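Major capsid protein (PDB 1NO7) builds the capsid shell of herpes simplex virus 1 as its principal structural protein, represented here by the large protease-resistant upper domain. Local coordinates at residues A167-Y173 with M490-H494; F177-Q181 with A213-D217; A48-Q52 with Y506-V510. One frame throughout, in Å; residues are numbered along the deposited sequence.

Contact 1: A167-Y173 with M490-H494; sequences AFDDRNY and MAPQH
Met490 lays its sulfur over one face of the Phe168 ring, off centre toward the rim, with SD 3.6 Å from the ring centroid. A second Met-aromatic contact, looser, has the same SD above the Tyr173 face, 5.2 Å from its centroid, so the thioether lies between two aromatics. The bent Met490 chain crosses Phe168 at about a right angle, and Tyr173 reaches in because its CG stands opposite the backbone N (chi1 175°). The Ala491 methyl sits against the carbonyl oxygens of Phe168 and Asp170, at the helix end. Pro492 places a ring carbon, CD, over one face of the flat Arg171 cation. No hydrogen bond crosses the contact. The Gln493 amide comes up to the turn, its NE2 3.7 Å from Tyr173 CB. Polar order at the turn is local: Asp170 OD2 accepts from Asn172 N in an Asx turn as the chain leaves the helix. Outside links are the salt bridge of Asp169 with Arg374 and the bond of Tyr173 OH to Ala213 O. A polarisable sulfur between two rings, with a methyl and an amide laid against the turn, thus joins the end of helix 158-169 to the loop following strand 486-489.

Contact 2: F177-Q181 with A213-D217; sequences FYLLQ and AFVND
Gln181 grips the turn 214-217 at two points. Its CG stands trans to the backbone N (chi1 162°) and the chain runs on extended, carrying the amide from helix 176-183 to Asn216 and Asp217. Asn216 ND2 donates to Gln181 OE1 over 3.2 Å, fairly straight at the hydrogen (164°) and within both the carbonyl plane and its own amide plane, but it reaches OE1 from the side of the C=O; the two amide planes are strongly turned against each other. At the other end, Gln181 NE2 donates at 3.2 Å to Asp217 OD2, which accepts with its anti lone pair and lies a little out of the Gln181 amide plane. This is the tight part. The aromatic part is looser, though just as buried: the Phe177 and Phe214 rings are near parallel (19°) but slid apart, centroids 5.1 Å from each other, so they barely overlap. Phe214 CE2 lies 4.0 Å from Phe177 CB, and the rim of the Phe214 ring meets Leu180 CB and Gln181 CB. Tyr178 merely brushes Asn216, its CE2 4.2 Å from ND2. Asn216 ND2 also donates to Leu488 O, and Asp217 takes Trp287 NE1 on OD2 while OD1 N-caps helix 218-226 at Leu220 N. The two bonds favour this orientation of the Gln181 amide, and the buried Asn216 ND2 and Asp217 carboxylate oxygens are satisfied.

Contact 3: A48-Q52 with Y506-V510; sequences AADMQ and YPLPV
Tyr506 holds CG between its backbone N and carbonyl carbon (chi1 54°), which swings the ring toward residues 48-49, where the Ala49 methyl lies over one face. Leu508, with CG trans to its N (chi1 -179°), brings CD1 to the same helix. These two side chains carry most of the 506-510 side of the contact; Gln52 and Ala49 answer from the helix. The Ala49 methyl meets the Tyr506 ring in a CH-pi contact, off centre toward the rim; at this resolution its exact closeness means little. At the far end of the ring the phenol oxygen lies beside the helix, Tyr506 OH being 3.6 Å from Ala48 CB. Leu508 CD1 packs 3.6 Å from Met51 CB and 3.9 Å from Gln52 CB and also meets Ala48 O, so a single methyl branch serves three helical residues. Farther along, the bent Gln52 chain crosses Pro509 at about a right angle: Gln52 CG lies 3.6 Å from Pro507 O, and its NE2 comes 3.8 Å from Pro509 CD. Val520 of helix 517-521 also touches Gln52 and Pro509. Tyr506 and Leu508 hydrogen-bond through their backbones to Gly379 and Thr377. No hydrogen bond joins the two segments themselves. Methyls, a ring face, prolines and the Gln52 chain make up the interface, so helix 48-56 packs on an edge strand and the residues after it by shape and van der Waals contact, while the backbone hydrogen bonds of Tyr506 and Leu508 go to the neighbouring strand.

How the contacts relate
From the N terminus, helix 48-56 comes first and meets its partner only at 506-510, so contact 3 closes the longest loop, holding most of the modelled chain. Within that loop, contact 1 joins the end of helix 158-169 to residues 490-494, and within it in turn contact 2 brings helix 176-183 against the turn before helix 218-226. The three loops enclose one another and none cross. Contacts 1 and 2 abut, Phe168 meeting Val215 and Met490 meeting Asn216, whereas contact 3 stands about 20 Å from contact 1, centre to centre. Contacts 1 and 3 nevertheless relate to one three-stranded antiparallel sheet: contact 1 uses the loop following strand 486-489, contact 3 the end of strand 505-507 and the residues after it.

Contact 1: A167-Y173 with M490-H494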
loop_
_atom_site.group_PDB
_atom_site.type_symbol
_atom_site.label_atom_id
_atom_site.label_comp_id
_atom_site.label_asym_id
_atom_site.label_seq_id
_atom_site.Cartn_x
_atom_site.Cartn_y
_atom_site.Cartn_z
ATOM N N ALA A 167 2.053 -16.453 -3.308
ATOM C CA ALA A 167 2.834 -15.598 -2.431
ATOM C C ALA A 167 1.878 -14.974 -1.405
ATOM O O ALA A 167 2.064 -15.114 -0.178
ATOM C CB ALA A 167 3.523 -14.505 -3.241
ATOM N N PHE A 168 0.840 -14.301 -1.908
ATOM C CA PHE A 168 -0.158 -13.647 -1.055
ATOM C C PHE A 168 -0.944 -14.545 -0.103
ATOM O O PHE A 168 -1.314 -14.120 0.991
ATOM C CB PHE A 168 -1.128 -12.874 -1.924
ATOM C CG PHE A 168 -0.604 -11.549 -2.381
ATOM C CD1 PHE A 168 -0.141 -11.380 -3.683
ATOM C CD2 PHE A 168 -0.637 -10.447 -1.518
ATOM C CE1 PHE A 168 0.278 -10.120 -4.131
ATOM C CE2 PHE A 168 -0.226 -9.190 -1.945
ATOM C CZ PHE A 168 0.233 -9.022 -3.261
ATOM N N ASP A 169 -1.194 -15.779 -0.523
ATOM C CA ASP A 169 -1.937 -16.717 0.300
ATOM C C ASP A 169 -1.044 -17.526 1.226
ATOM O O ASP A 169 -1.554 -18.274 2.062
ATOM C CB ASP A 169 -2.732 -17.685 -0.569
ATOM C CG ASP A 169 -3.589 -16.979 -1.590
ATOM O OD1 ASP A 169 -4.245 -15.972 -1.232
ATOM O OD2 ASP A 169 -3.613 -17.440 -2.750
ATOM N N ASP A 170 0.276 -17.395 1.080
ATOM C CA ASP A 170 1.219 -18.143 1.921
ATOM C C ASP A 170 1.280 -17.589 3.348
ATOM O O ASP A 170 1.711 -16.443 3.571
ATOM C CB ASP A 170 2.625 -18.125 1.303
ATOM C CG ASP A 170 3.643 -18.926 2.117
ATOM O OD1 ASP A 170 4.827 -18.963 1.712
ATOM O OD2 ASP A 170 3.267 -19.516 3.153
ATOM N N ARG A 171 0.839 -18.419 4.298
ATOM C CA ARG A 171 0.819 -18.071 5.716
ATOM C C ARG A 171 2.203 -18.265 6.333
ATOM O O ARG A 171 2.467 -17.779 7.438
ATOM C CB ARG A 171 -0.193 -18.940 6.467
ATOM C CG ARG A 171 -0.914 -19.956 5.601
ATOM C CD ARG A 171 -2.046 -19.322 4.795
ATOM N NE ARG A 171 -3.150 -18.869 5.641
ATOM C CZ ARG A 171 -4.298 -18.378 5.181
ATOM N NH1 ARG A 171 -4.502 -18.271 3.875
ATOM N NH2 ARG A 171 -5.244 -18.000 6.029
ATOM N N ASN A 172 3.077 -18.973 5.616
ATOM C CA ASN A 172 4.435 -19.248 6.083
ATOM C C ASN A 172 5.474 -18.450 5.307
ATOM O O ASN A 172 6.664 -18.748 5.359
ATOM C CB ASN A 172 4.743 -20.737 5.944
ATOM C CG ASN A 172 3.760 -21.604 6.700
ATOM O OD1 ASN A 172 3.582 -21.455 7.914
ATOM N ND2 ASN A 172 3.111 -22.521 5.985
ATOM N N TYR A 173 5.011 -17.439 4.585
ATOM C CA TYR A 173 5.889 -16.582 3.788
ATOM C C TYR A 173 7.038 -16.064 4.664
ATOM O O TYR A 173 6.819 -15.319 5.626
ATOM C CB TYR A 173 5.057 -15.425 3.216
ATOM C CG TYR A 173 5.806 -14.352 2.452
ATOM C CD1 TYR A 173 6.147 -14.517 1.095
ATOM C CD2 TYR A 173 6.122 -13.138 3.076
ATOM C CE1 TYR A 173 6.790 -13.472 0.375
ATOM C CE2 TYR A 173 6.761 -12.093 2.380
ATOM C CZ TYR A 173 7.094 -12.257 1.031
ATOM O OH TYR A 173 7.722 -11.202 0.371
ATOM N N MET A 490 0.697 -9.012 3.601
ATOM C CA MET A 490 0.001 -9.890 2.589
ATOM C C MET A 490 -0.979 -10.929 3.120
ATOM O O MET A 490 -2.178 -10.691 3.178
ATOM C CB MET A 490 1.047 -10.664 1.805
ATOM C CG MET A 490 2.102 -9.841 1.098
ATOM S SD MET A 490 2.585 -10.554 -0.492
ATOM C CE MET A 490 2.218 -12.283 -0.198
ATOM N N ALA A 491 -0.440 -12.064 3.560
ATOM C CA ALA A 491 -1.251 -13.120 4.156
ATOM C C ALA A 491 -1.107 -12.773 5.630
ATOM O O ALA A 491 -0.276 -11.936 5.975
ATOM C CB ALA A 491 -0.644 -14.492 3.864
ATOM N N PRO A 492 -1.920 -13.374 6.509
ATOM C CA PRO A 492 -1.827 -13.086 7.948
ATOM C C PRO A 492 -0.981 -14.164 8.630
ATOM O O PRO A 492 -1.450 -15.300 8.783
ATOM C CB PRO A 492 -3.280 -13.144 8.391
ATOM C CG PRO A 492 -3.803 -14.303 7.585
ATOM C CD PRO A 492 -3.165 -14.104 6.203
ATOM N N GLN A 493 0.249 -13.826 9.030
ATOM C CA GLN A 493 1.159 -14.796 9.668
ATOM C C GLN A 493 0.611 -15.359 10.979
ATOM O O GLN A 493 -0.280 -14.759 11.592
ATOM C CB GLN A 493 2.526 -14.154 9.926
ATOM C CG GLN A 493 3.360 -13.830 8.687
ATOM C CD GLN A 493 3.844 -15.072 7.976
ATOM O OE1 GLN A 493 4.235 -16.049 8.616
ATOM N NE2 GLN A 493 3.837 -15.040 6.645
ATOM N N HIS A 494 1.152 -16.500 11.411
ATOM C CA HIS A 494 0.685 -17.139 12.645
ATOM C C HIS A 494 0.567 -16.207 13.846
ATOM O O HIS A 494 1.551 -15.609 14.284
ATOM C CB HIS A 494 1.580 -18.302 13.051
ATOM C CG HIS A 494 1.227 -18.881 14.389
ATOM N ND1 HIS A 494 0.167 -19.744 14.574
ATOM C CD2 HIS A 494 1.773 -18.691 15.614
ATOM C CE1 HIS A 494 0.081 -20.064 15.853
ATOM N NE2 HIS A 494 1.044 -19.440 16.505
#

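Contact 2: F177-Q181 with A213-D217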
loop_
_atom_site.group_PDB
_atom_site.type_symbol
_atom_site.label_atom_id
_atom_site.label_comp_id
_atom_site.label_asym_id
_atom_site.label_seq_id
_atom_site.Cartn_x
_atom_site.Cartn_y
_atom_site.Cartn_z
ATOM N N PHE A 177 11.915 -11.599 4.523
ATOM C CA PHE A 177 11.570 -10.767 3.369
ATOM C C PHE A 177 10.977 -9.410 3.749
ATOM O O PHE A 177 11.322 -8.390 3.148
ATOM C CB PHE A 177 10.595 -11.526 2.470
ATOM C CG PHE A 177 11.188 -12.763 1.834
ATOM C CD1 PHE A 177 12.438 -13.230 2.213
ATOM C CD2 PHE A 177 10.485 -13.462 0.852
ATOM C CE1 PHE A 177 12.978 -14.374 1.621
ATOM C CE2 PHE A 177 11.016 -14.614 0.248
ATOM C CZ PHE A 177 12.264 -15.068 0.635
ATOM N N TYR A 178 10.079 -9.391 4.732
ATOM C CA TYR A 178 9.496 -8.117 5.164
ATOM C C TYR A 178 10.603 -7.234 5.740
ATOM O O TYR A 178 10.793 -6.090 5.285
ATOM C CB TYR A 178 8.415 -8.302 6.242
ATOM C CG TYR A 178 7.134 -8.969 5.768
ATOM C CD1 TYR A 178 6.962 -10.346 5.879
ATOM C CD2 TYR A 178 6.088 -8.221 5.211
ATOM C CE1 TYR A 178 5.778 -10.968 5.445
ATOM C CE2 TYR A 178 4.896 -8.836 4.773
ATOM C CZ TYR A 178 4.750 -10.212 4.895
ATOM O OH TYR A 178 3.593 -10.846 4.469
ATOM N N LEU A 179 11.340 -7.759 6.728
ATOM C CA LEU A 179 12.419 -6.971 7.335
ATOM C C LEU A 179 13.368 -6.501 6.232
ATOM O O LEU A 179 13.793 -5.334 6.232
ATOM C CB LEU A 179 13.190 -7.778 8.389
ATOM C CG LEU A 179 12.360 -8.469 9.471
ATOM C CD1 LEU A 179 11.649 -9.665 8.814
ATOM C CD2 LEU A 179 13.248 -8.938 10.637
ATOM N N LEU A 180 13.695 -7.400 5.298
ATOM C CA LEU A 180 14.574 -7.032 4.195
ATOM C C LEU A 180 13.952 -5.855 3.451
ATOM O O LEU A 180 14.595 -4.805 3.282
ATOM C CB LEU A 180 14.762 -8.198 3.224
ATOM C CG LEU A 180 15.917 -9.139 3.557
ATOM C CD1 LEU A 180 16.197 -10.099 2.353
ATOM C CD2 LEU A 180 17.146 -8.274 3.894
ATOM N N GLN A 181 12.700 -6.043 3.010
ATOM C CA GLN A 181 11.944 -5.012 2.295
ATOM C C GLN A 181 11.947 -3.731 3.128
ATOM O O GLN A 181 12.159 -2.631 2.611
ATOM C CB GLN A 181 10.503 -5.479 2.066
ATOM C CG GLN A 181 9.537 -4.342 1.740
ATOM C CD GLN A 181 8.074 -4.757 1.859
ATOM O OE1 GLN A 181 7.669 -5.387 2.848
ATOM N NE2 GLN A 181 7.267 -4.389 0.863
ATOM N N ALA A 213 8.889 -13.701 -4.941
ATOM C CA ALA A 213 9.453 -13.267 -3.674
ATOM C C ALA A 213 8.884 -11.984 -3.061
ATOM O O ALA A 213 8.279 -12.053 -1.995
ATOM C CB ALA A 213 10.959 -13.148 -3.804
ATOM N N PHE A 214 9.037 -10.823 -3.699
ATOM C CA PHE A 214 8.533 -9.611 -3.041
ATOM C C PHE A 214 7.320 -8.871 -3.638
ATOM O O PHE A 214 7.250 -7.631 -3.554
ATOM C CB PHE A 214 9.662 -8.605 -2.881
ATOM C CG PHE A 214 10.839 -9.134 -2.122
ATOM C CD1 PHE A 214 11.628 -10.156 -2.655
ATOM C CD2 PHE A 214 11.176 -8.600 -0.873
ATOM C CE1 PHE A 214 12.728 -10.640 -1.970
ATOM C CE2 PHE A 214 12.283 -9.076 -0.165
ATOM C CZ PHE A 214 13.062 -10.098 -0.712
ATOM N N VAL A 215 6.359 -9.608 -4.204
ATOM C CA VAL A 215 5.159 -9.003 -4.813
ATOM C C VAL A 215 4.391 -7.982 -3.952
ATOM O O VAL A 215 3.557 -7.229 -4.470
ATOM C CB VAL A 215 4.166 -10.071 -5.179
ATOM C CG1 VAL A 215 4.785 -11.030 -6.155
ATOM C CG2 VAL A 215 3.735 -10.800 -3.908
ATOM N N ASN A 216 4.648 -7.960 -2.644
ATOM C CA ASN A 216 3.948 -7.024 -1.769
ATOM C C ASN A 216 4.520 -5.589 -1.831
ATOM O O ASN A 216 4.103 -4.702 -1.068
ATOM C CB ASN A 216 3.950 -7.555 -0.318
ATOM C CG ASN A 216 5.162 -7.098 0.483
ATOM O OD1 ASN A 216 6.303 -7.508 0.218
ATOM N ND2 ASN A 216 4.919 -6.235 1.471
ATOM N N ASP A 217 5.462 -5.363 -2.745
ATOM C CA ASP A 217 6.080 -4.043 -2.901
ATOM C C ASP A 217 6.427 -3.777 -4.372
ATOM O O ASP A 217 7.302 -4.446 -4.950
ATOM C CB ASP A 217 7.357 -3.949 -2.064
ATOM C CG ASP A 217 7.999 -2.569 -2.125
ATOM O OD1 ASP A 217 8.199 -2.048 -3.254
ATOM O OD2 ASP A 217 8.310 -2.008 -1.043
#

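Contact 3: A48-Q52 with Y506-V510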
loop_
_atom_site.group_PDB
_atom_site.type_symbol
_atom_site.label_atom_id
_atom_site.label_comp_id
_atom_site.label_asym_id
_atom_site.label_seq_id
_atom_site.Cartn_x
_atom_site.Cartn_y
_atom_site.Cartn_z
ATOM N N ALA A 48 2.682 7.378 14.911
ATOM C CA ALA A 48 2.062 6.482 13.946
ATOM C C ALA A 48 1.805 5.109 14.548
ATOM O O ALA A 48 0.704 4.570 14.462
ATOM C CB ALA A 48 2.954 6.350 12.721
ATOM N N ALA A 49 2.830 4.547 15.167
ATOM C CA ALA A 49 2.710 3.229 15.771
ATOM C C ALA A 49 1.764 3.187 16.983
ATOM O O ALA A 49 1.605 2.137 17.620
ATOM C CB ALA A 49 4.098 2.717 16.159
ATOM N N ASP A 50 1.148 4.320 17.307
ATOM C CA ASP A 50 0.213 4.375 18.428
ATOM C C ASP A 50 -1.186 4.653 17.910
ATOM O O ASP A 50 -2.174 4.129 18.427
ATOM C CB ASP A 50 0.604 5.473 19.408
ATOM C CG ASP A 50 1.213 4.924 20.671
ATOM O OD1 ASP A 50 0.652 3.936 21.206
ATOM O OD2 ASP A 50 2.234 5.485 21.125
ATOM N N MET A 51 -1.237 5.503 16.891
ATOM C CA MET A 51 -2.462 5.911 16.216
ATOM C C MET A 51 -3.597 4.893 16.333
ATOM O O MET A 51 -4.571 5.101 17.053
ATOM C CB MET A 51 -2.127 6.146 14.753
ATOM C CG MET A 51 -3.162 6.878 13.966
ATOM S SD MET A 51 -2.322 7.502 12.509
ATOM C CE MET A 51 -1.349 8.896 13.266
ATOM N N GLN A 52 -3.457 3.793 15.608
ATOM C CA GLN A 52 -4.440 2.712 15.608
ATOM C C GLN A 52 -4.998 2.327 16.985
ATOM O O GLN A 52 -6.141 1.858 17.086
ATOM C CB GLN A 52 -3.829 1.468 14.962
ATOM C CG GLN A 52 -4.616 0.885 13.797
ATOM C CD GLN A 52 -5.898 0.193 14.212
ATOM O OE1 GLN A 52 -6.005 -0.361 15.320
ATOM N NE2 GLN A 52 -6.878 0.202 13.314
ATOM N N TYR A 506 3.681 -3.005 12.947
ATOM C CA TYR A 506 2.415 -2.755 13.629
ATOM C C TYR A 506 1.297 -2.406 12.635
ATOM O O TYR A 506 1.468 -1.525 11.778
ATOM C CB TYR A 506 2.587 -1.635 14.644
ATOM C CG TYR A 506 3.154 -0.366 14.061
ATOM C CD1 TYR A 506 2.337 0.574 13.452
ATOM C CD2 TYR A 506 4.505 -0.086 14.164
ATOM C CE1 TYR A 506 2.854 1.779 12.968
ATOM C CE2 TYR A 506 5.043 1.114 13.684
ATOM C CZ TYR A 506 4.214 2.047 13.094
ATOM O OH TYR A 506 4.742 3.265 12.689
ATOM N N PRO A 507 0.146 -3.117 12.726
ATOM C CA PRO A 507 -1.034 -2.931 11.869
ATOM C C PRO A 507 -1.532 -1.502 11.941
ATOM O O PRO A 507 -1.623 -0.927 13.035
ATOM C CB PRO A 507 -2.055 -3.900 12.466
ATOM C CG PRO A 507 -1.210 -5.010 12.972
ATOM C CD PRO A 507 -0.069 -4.252 13.646
ATOM N N LEU A 508 -1.857 -0.937 10.784
ATOM C CA LEU A 508 -2.365 0.430 10.724
ATOM C C LEU A 508 -2.939 0.653 9.326
ATOM O O LEU A 508 -2.258 1.238 8.465
ATOM C CB LEU A 508 -1.232 1.419 10.981
ATOM C CG LEU A 508 -1.643 2.887 10.966
ATOM C CD1 LEU A 508 -1.633 3.426 12.409
ATOM C CD2 LEU A 508 -0.675 3.698 10.085
ATOM N N PRO A 509 -4.199 0.194 9.080
ATOM C CA PRO A 509 -4.872 0.328 7.780
ATOM C C PRO A 509 -5.110 1.776 7.362
ATOM O O PRO A 509 -5.678 2.565 8.129
ATOM C CB PRO A 509 -6.194 -0.419 7.988
ATOM C CG PRO A 509 -5.920 -1.334 9.140
ATOM C CD PRO A 509 -5.109 -0.451 10.045
ATOM N N VAL A 510 -4.671 2.122 6.151
ATOM C CA VAL A 510 -4.865 3.475 5.638
ATOM C C VAL A 510 -6.153 3.533 4.826
ATOM O O VAL A 510 -6.643 4.620 4.502
ATOM C CB VAL A 510 -3.723 3.909 4.693
ATOM C CG1 VAL A 510 -2.457 4.090 5.475
ATOM C CG2 VAL A 510 -3.520 2.871 3.594
#